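Long-range contacts in insulinase family protease (Yersinia pestis, PDB 3GO9), which is a predicted protease of the insulinase (peptidase M16) family that binds zinc ions, with its catalytic activity uncertain: residues Val68-Leu73 and Pro186-Thr191; Pro105-Tyr111 and Pro159-Pro164. All blocks are in the same frame, centred on the assembly; numbering follows the deposited sequence.

In the fold
Both contacts meet at one zinc ion: contact 1 supplies His72 and contact 2 the backbone oxygen of Ile160, with Asp158 completing the protein ligands. Each is partly buried. Contact 1 lies farther from the middle of the chain, about 22 Å between centres against 13 Å for contact 2, and its outer end, at Pro189 and Thr191, is exposed. In contact 1 a helix start meets an irregular loop, and water carries the polar links. Contact 2 instead pairs two strands at the margin of the seven-stranded sheet through direct backbone hydrogen bonds. A probable hydrogen bond between His72 and Thr109 joins the two, where the first turn of helix 70-80 lies against the sheet.

Contact 1 (Val68-Leu73 and Pro186-Thr191); sequences VGFAHL and PGQPVT. With ZN (zinc ion), chain C.
The His72 imidazole lies with one face against Gly187, whose CA stands almost over the ring centre, 3.8 Å from the centroid and 5° off the normal, a CH-pi contact in which the missing side chain lets the backbone come close. Pro186 O lies oblique to the ring and comes to 3.2 Å from His72 CB. At the imidazole edge, in its plane, sits a water that donates to both Gly69 O and Gln188 O. NE2 binds the zinc ion at 2.0 Å, and ND1 is hydrogen-bonded to Thr109, which should help fix the ring's rotation. With CG anti to the backbone N (chi1 -169°), the imidazole extends toward the metal. The Phe70 ring is met at its edge, where CD1 lies 4.0 Å from Val190 CG1.

The same methyl reaches Leu73 CD2 at 3.9 Å, so it packs against both Phe70 and Leu73. Gly69, the N-cap residue, has positive phi, and a side chain there would collide with Gln188 O; glycine suits both demands. Val68 CG1 rests 3.6 Å from Gln188 CD, while the amide's NE2 bonds Asp185 O. A second water links Val68 O with Thr191 N.

The contact thus sets a glycine N-cap and a helix-borne zinc ligand against a loop, perhaps where M16 peptidases hold their catalytic zinc. Helix 196-206 touches Phe70 and Leu73; helix 146-153 packs on Leu73 and Val190.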
loop_
_atom_site.group_PDB
_atom_site.type_symbol
_atom_site.label_atom_id
_atom_site.label_comp_id
_atom_site.label_asym_id
_atom_site.label_seq_id
_atom_site.Cartn_x
_atom_site.Cartn_y
_atom_site.Cartn_z
ATOM N N VAL A 68 -14.947 -19.221 -7.616
ATOM C CA VAL A 68 -13.530 -18.994 -7.660
ATOM C C VAL A 68 -13.196 -18.182 -8.903
ATOM O O VAL A 68 -13.608 -18.524 -10.023
ATOM C CB VAL A 68 -12.781 -20.350 -7.691
ATOM C CG1 VAL A 68 -11.318 -20.146 -7.996
ATOM C CG2 VAL A 68 -13.019 -21.119 -6.358
ATOM N N GLY A 69 -12.495 -17.077 -8.686
ATOM C CA GLY A 69 -12.030 -16.230 -9.784
ATOM C C GLY A 69 -13.065 -15.216 -10.269
ATOM O O GLY A 69 -12.764 -14.417 -11.185
ATOM N N PHE A 70 -14.290 -15.258 -9.725
ATOM C CA PHE A 70 -15.360 -14.359 -10.183
ATOM C C PHE A 70 -14.985 -12.887 -9.995
ATOM O O PHE A 70 -15.186 -12.073 -10.906
ATOM C CB PHE A 70 -16.698 -14.651 -9.482
ATOM C CG PHE A 70 -17.481 -15.796 -10.039
ATOM C CD1 PHE A 70 -16.943 -16.742 -10.895
ATOM C CD2 PHE A 70 -18.827 -15.891 -9.721
ATOM C CE1 PHE A 70 -17.746 -17.732 -11.418
ATOM C CE2 PHE A 70 -19.612 -16.881 -10.223
ATOM C CZ PHE A 70 -19.077 -17.818 -11.055
ATOM N N ALA A 71 -14.416 -12.529 -8.862
ATOM C CA ALA A 71 -14.129 -11.096 -8.636
ATOM C C ALA A 71 -13.064 -10.609 -9.603
ATOM O O ALA A 71 -13.029 -9.427 -10.003
ATOM C CB ALA A 71 -13.644 -10.886 -7.212
ATOM N N HIS A 72 -12.134 -11.484 -9.944
ATOM C CA HIS A 72 -11.062 -11.095 -10.906
ATOM C C HIS A 72 -11.581 -11.020 -12.347
ATOM O O HIS A 72 -10.998 -10.287 -13.178
ATOM C CB HIS A 72 -9.899 -12.066 -10.763
ATOM C CG HIS A 72 -8.660 -11.646 -11.480
ATOM N ND1 HIS A 72 -7.826 -10.671 -10.973
ATOM C CD2 HIS A 72 -8.057 -12.140 -12.580
ATOM C CE1 HIS A 72 -6.780 -10.550 -11.777
ATOM N NE2 HIS A 72 -6.926 -11.398 -12.772
ATOM N N LEU A 73 -12.602 -11.786 -12.672
ATOM C CA LEU A 73 -13.176 -11.824 -14.029
ATOM C C LEU A 73 -14.028 -10.598 -14.345
ATOM O O LEU A 73 -13.994 -10.050 -15.448
ATOM C CB LEU A 73 -13.997 -13.098 -14.277
ATOM C CG LEU A 73 -14.674 -13.262 -15.630
ATOM C CD1 LEU A 73 -13.700 -13.148 -16.740
ATOM C CD2 LEU A 73 -15.425 -14.578 -15.706
ATOM N N PRO A 186 -6.328 -14.200 -5.470
ATOM C CA PRO A 186 -7.191 -13.209 -6.145
ATOM C C PRO A 186 -7.130 -13.218 -7.672
ATOM O O PRO A 186 -7.974 -12.581 -8.307
ATOM C CB PRO A 186 -6.731 -11.867 -5.565
ATOM C CG PRO A 186 -5.432 -12.125 -4.916
ATOM C CD PRO A 186 -5.320 -13.593 -4.594
ATOM N N GLY A 187 -6.151 -13.884 -8.252
ATOM C CA GLY A 187 -6.050 -13.875 -9.725
ATOM C C GLY A 187 -6.304 -15.250 -10.326
ATOM O O GLY A 187 -5.854 -15.475 -11.474
ATOM N N GLN A 188 -6.997 -16.132 -9.597
ATOM C CA GLN A 188 -7.234 -17.550 -10.035
ATOM C C GLN A 188 -8.130 -17.519 -11.255
ATOM O O GLN A 188 -9.073 -16.777 -11.287
ATOM C CB GLN A 188 -7.981 -18.402 -8.976
ATOM C CG GLN A 188 -7.370 -18.488 -7.600
ATOM C CD GLN A 188 -8.216 -19.224 -6.482
ATOM O OE1 GLN A 188 -8.130 -20.449 -6.389
ATOM N NE2 GLN A 188 -8.987 -18.467 -5.613
ATOM N N PRO A 189 -7.856 -18.361 -12.269
ATOM C CA PRO A 189 -8.839 -18.432 -13.336
ATOM C C PRO A 189 -10.151 -19.075 -12.895
ATOM O O PRO A 189 -10.171 -19.920 -11.998
ATOM C CB PRO A 189 -8.143 -19.307 -14.379
ATOM C CG PRO A 189 -6.766 -18.929 -14.265
ATOM C CD PRO A 189 -6.532 -18.802 -12.756
ATOM N N VAL A 190 -11.231 -18.681 -13.547
ATOM C CA VAL A 190 -12.536 -19.283 -13.273
ATOM C C VAL A 190 -12.615 -20.745 -13.763
ATOM O O VAL A 190 -11.936 -21.096 -14.707
ATOM C CB VAL A 190 -13.658 -18.477 -13.915
ATOM C CG1 VAL A 190 -13.711 -17.055 -13.275
ATOM C CG2 VAL A 190 -13.511 -18.413 -15.448
ATOM N N THR A 191 -13.457 -21.550 -13.107
ATOM C CA THR A 191 -13.823 -22.885 -13.624
ATOM C C THR A 191 -14.708 -22.765 -14.849
ATOM O O THR A 191 -15.692 -22.051 -14.856
ATOM C CB THR A 191 -14.547 -23.687 -12.558
ATOM O OG1 THR A 191 -13.779 -23.610 -11.348
ATOM C CG2 THR A 191 -14.687 -25.165 -12.975
HETATM ZN ZN ZN C . -5.181 -11.354 -13.791
HETATM O O HOH W 1 -15.088 -20.621 -10.934
HETATM O O HOH W 2 -10.585 -14.978 -12.762
HETATM O O HOH W 3 -11.086 -13.289 -7.747
HETATM O O HOH W 4 -5.672 -12.856 -14.220
HETATM O O HOH W 5 -3.719 -11.461 -12.594
#

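Contact 2 (Pro105-Tyr111 and Pro159-Pro164). With ZN (zinc ion), chain C.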
loop_
_atom_site.group_PDB
_atom_site.type_symbol
_atom_site.label_atom_id
_atom_site.label_comp_id
_atom_site.label_asym_id
_atom_site.label_seq_id
_atom_site.Cartn_x
_atom_site.Cartn_y
_atom_site.Cartn_z
ATOM N N PRO A 105 -2.775 -0.652 -14.229
ATOM C CA PRO A 105 -3.740 -1.431 -14.995
ATOM C C PRO A 105 -5.147 -0.920 -14.783
ATOM O O PRO A 105 -5.458 -0.316 -13.747
ATOM C CB PRO A 105 -3.587 -2.844 -14.450
ATOM C CG PRO A 105 -2.979 -2.696 -13.088
ATOM C CD PRO A 105 -2.244 -1.379 -13.057
ATOM N N PRO A 106 -6.055 -1.270 -15.693
ATOM C CA PRO A 106 -7.443 -0.799 -15.547
ATOM C C PRO A 106 -8.108 -1.224 -14.267
ATOM O O PRO A 106 -8.914 -0.491 -13.696
ATOM C CB PRO A 106 -8.152 -1.391 -16.764
ATOM C CG PRO A 106 -7.101 -1.574 -17.748
ATOM C CD PRO A 106 -5.874 -1.990 -16.960
ATOM N N ALA A 107 -7.783 -2.413 -13.819
ATOM C CA ALA A 107 -8.243 -2.864 -12.511
ATOM C C ALA A 107 -7.229 -3.778 -11.871
ATOM O O ALA A 107 -6.442 -4.443 -12.542
ATOM C CB ALA A 107 -9.567 -3.593 -12.616
ATOM N N ILE A 108 -7.245 -3.729 -10.554
ATOM C CA ILE A 108 -6.463 -4.562 -9.678
ATOM C C ILE A 108 -7.421 -5.222 -8.747
ATOM O O ILE A 108 -8.252 -4.528 -8.117
ATOM C CB ILE A 108 -5.472 -3.696 -8.820
ATOM C CG1 ILE A 108 -4.461 -2.994 -9.715
ATOM C CG2 ILE A 108 -4.788 -4.564 -7.717
ATOM C CD1 ILE A 108 -3.704 -1.883 -9.023
ATOM N N THR A 109 -7.375 -6.545 -8.640
ATOM C CA THR A 109 -8.236 -7.219 -7.680
ATOM C C THR A 109 -7.433 -7.928 -6.604
ATOM O O THR A 109 -6.275 -8.306 -6.817
ATOM C CB THR A 109 -9.186 -8.210 -8.340
ATOM O OG1 THR A 109 -8.508 -9.379 -8.723
ATOM C CG2 THR A 109 -9.885 -7.579 -9.559
ATOM N N SER A 110 -8.019 -8.079 -5.433
ATOM C CA SER A 110 -7.270 -8.576 -4.313
ATOM C C SER A 110 -8.204 -9.395 -3.425
ATOM O O SER A 110 -9.266 -9.841 -3.875
ATOM C CB SER A 110 -6.606 -7.366 -3.604
ATOM O OG SER A 110 -5.732 -7.762 -2.558
ATOM N N TYR A 111 -7.783 -9.656 -2.195
ATOM C CA TYR A 111 -8.557 -10.444 -1.267
ATOM C C TYR A 111 -9.822 -9.749 -0.830
ATOM O O TYR A 111 -10.846 -10.350 -0.689
ATOM C CB TYR A 111 -7.632 -10.737 -0.050
ATOM C CG TYR A 111 -6.491 -11.596 -0.397
ATOM C CD1 TYR A 111 -6.657 -12.990 -0.530
ATOM C CD2 TYR A 111 -5.227 -11.078 -0.683
ATOM C CE1 TYR A 111 -5.569 -13.794 -0.928
ATOM C CE2 TYR A 111 -4.170 -11.884 -1.042
ATOM C CZ TYR A 111 -4.339 -13.249 -1.154
ATOM O OH TYR A 111 -3.266 -14.055 -1.542
ATOM N N PRO A 159 -5.438 -8.178 -18.641
ATOM C CA PRO A 159 -5.212 -6.800 -18.241
ATOM C C PRO A 159 -5.482 -6.538 -16.770
ATOM O O PRO A 159 -5.222 -5.446 -16.298
ATOM C CB PRO A 159 -6.206 -6.027 -19.111
ATOM C CG PRO A 159 -7.330 -6.938 -19.265
ATOM C CD PRO A 159 -6.725 -8.360 -19.312
ATOM N N ILE A 160 -5.991 -7.521 -16.036
ATOM C CA ILE A 160 -6.367 -7.328 -14.636
ATOM C C ILE A 160 -5.264 -7.829 -13.689
ATOM O O ILE A 160 -4.863 -9.005 -13.740
ATOM C CB ILE A 160 -7.701 -8.074 -14.317
ATOM C CG1 ILE A 160 -8.769 -7.726 -15.376
ATOM C CG2 ILE A 160 -8.232 -7.699 -12.881
ATOM C CD1 ILE A 160 -9.005 -6.211 -15.633
ATOM N N ALA A 161 -4.756 -6.943 -12.867
ATOM C CA ALA A 161 -3.674 -7.255 -11.969
ATOM C C ALA A 161 -4.194 -7.732 -10.653
ATOM O O ALA A 161 -5.409 -7.650 -10.362
ATOM C CB ALA A 161 -2.791 -6.013 -11.746
ATOM N N THR A 162 -3.278 -8.216 -9.839
ATOM C CA THR A 162 -3.628 -8.542 -8.469
ATOM C C THR A 162 -2.865 -7.680 -7.468
ATOM O O THR A 162 -1.875 -7.042 -7.803
ATOM C CB THR A 162 -3.287 -10.023 -8.163
ATOM O OG1 THR A 162 -1.898 -10.276 -8.421
ATOM C CG2 THR A 162 -4.111 -10.975 -9.040
ATOM N N PHE A 163 -3.363 -7.615 -6.247
ATOM C CA PHE A 163 -2.560 -7.138 -5.115
ATOM C C PHE A 163 -2.534 -8.220 -4.040
ATOM O O PHE A 163 -3.604 -8.682 -3.631
ATOM C CB PHE A 163 -3.102 -5.877 -4.500
ATOM C CG PHE A 163 -2.277 -5.433 -3.339
ATOM C CD1 PHE A 163 -1.035 -4.837 -3.579
ATOM C CD2 PHE A 163 -2.644 -5.756 -2.034
ATOM C CE1 PHE A 163 -0.219 -4.501 -2.516
ATOM C CE2 PHE A 163 -1.822 -5.420 -0.954
ATOM C CZ PHE A 163 -0.604 -4.783 -1.216
ATOM N N PRO A 164 -1.335 -8.627 -3.558
ATOM C CA PRO A 164 -0.011 -8.308 -4.065
ATOM C C PRO A 164 0.116 -8.626 -5.553
ATOM O O PRO A 164 -0.618 -9.453 -6.144
ATOM C CB PRO A 164 0.929 -9.198 -3.197
ATOM C CG PRO A 164 0.195 -9.311 -1.909
ATOM C CD PRO A 164 -1.248 -9.488 -2.376
HETATM ZN ZN ZN C . -5.181 -11.354 -13.791
HETATM O O HOH W 4 -5.672 -12.856 -14.220
HETATM O O HOH W 5 -3.719 -11.461 -12.594
#
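Thr109 and Ala161 lie at the middle of a parallel strand pair, where Thr109 N donates to Ala161 O at 2.8 Å. Ala161 N in turn bonds Ala107 O, and Phe163 N bonds Thr109 O. The axes of the short strands 107-109 and 160-162 pass 4.5 Å apart at 38°.

The more deeply buried face carries Ala107, Thr109 and Ile160. Thr109 CG2 meets Ile160 CG2 at 3.7 Å, and Ala107 CB meets Ile160 CD1. A beta-branched threonine fits this strand because its methyl packs while OG1, between the backbone N and the carbonyl carbon (chi1 75°), is turned away from that contact, toward the zinc ligand His72. Ile160 can serve the metal despite its apolar side chain, since its backbone O, 2.4 Å away, is the zinc ligand. Beyond the ladder, Ser110 and Tyr111 are buried as well. Ser110 OG donates to Phe163 O at 2.6 Å, with OG at the Phe163 ring edge, and Tyr111 presents its ring edge to Pro164 while its OH bonds Trp172.

The other face, bearing Ile108 and Ala161, is only partly buried. Here Pro105 CG lies 3.6 Å from Ala161 CB, whose small size admits the proline ring, and Ile108 CG2 touches Phe163 CB at 3.9 Å. The chain end is likewise partly exposed: the peptide before Pro164 is cis, and Thr162 OG1 donates to Pro164 O, spanning this bend.

Strand 160-162 is one of the two outermost strands of the seven-stranded sheet within this chain; strand 107-109 lies between it and the antiparallel strand 114-120, while Pro75 of helix 70-80 packs on Ala107 and Thr109.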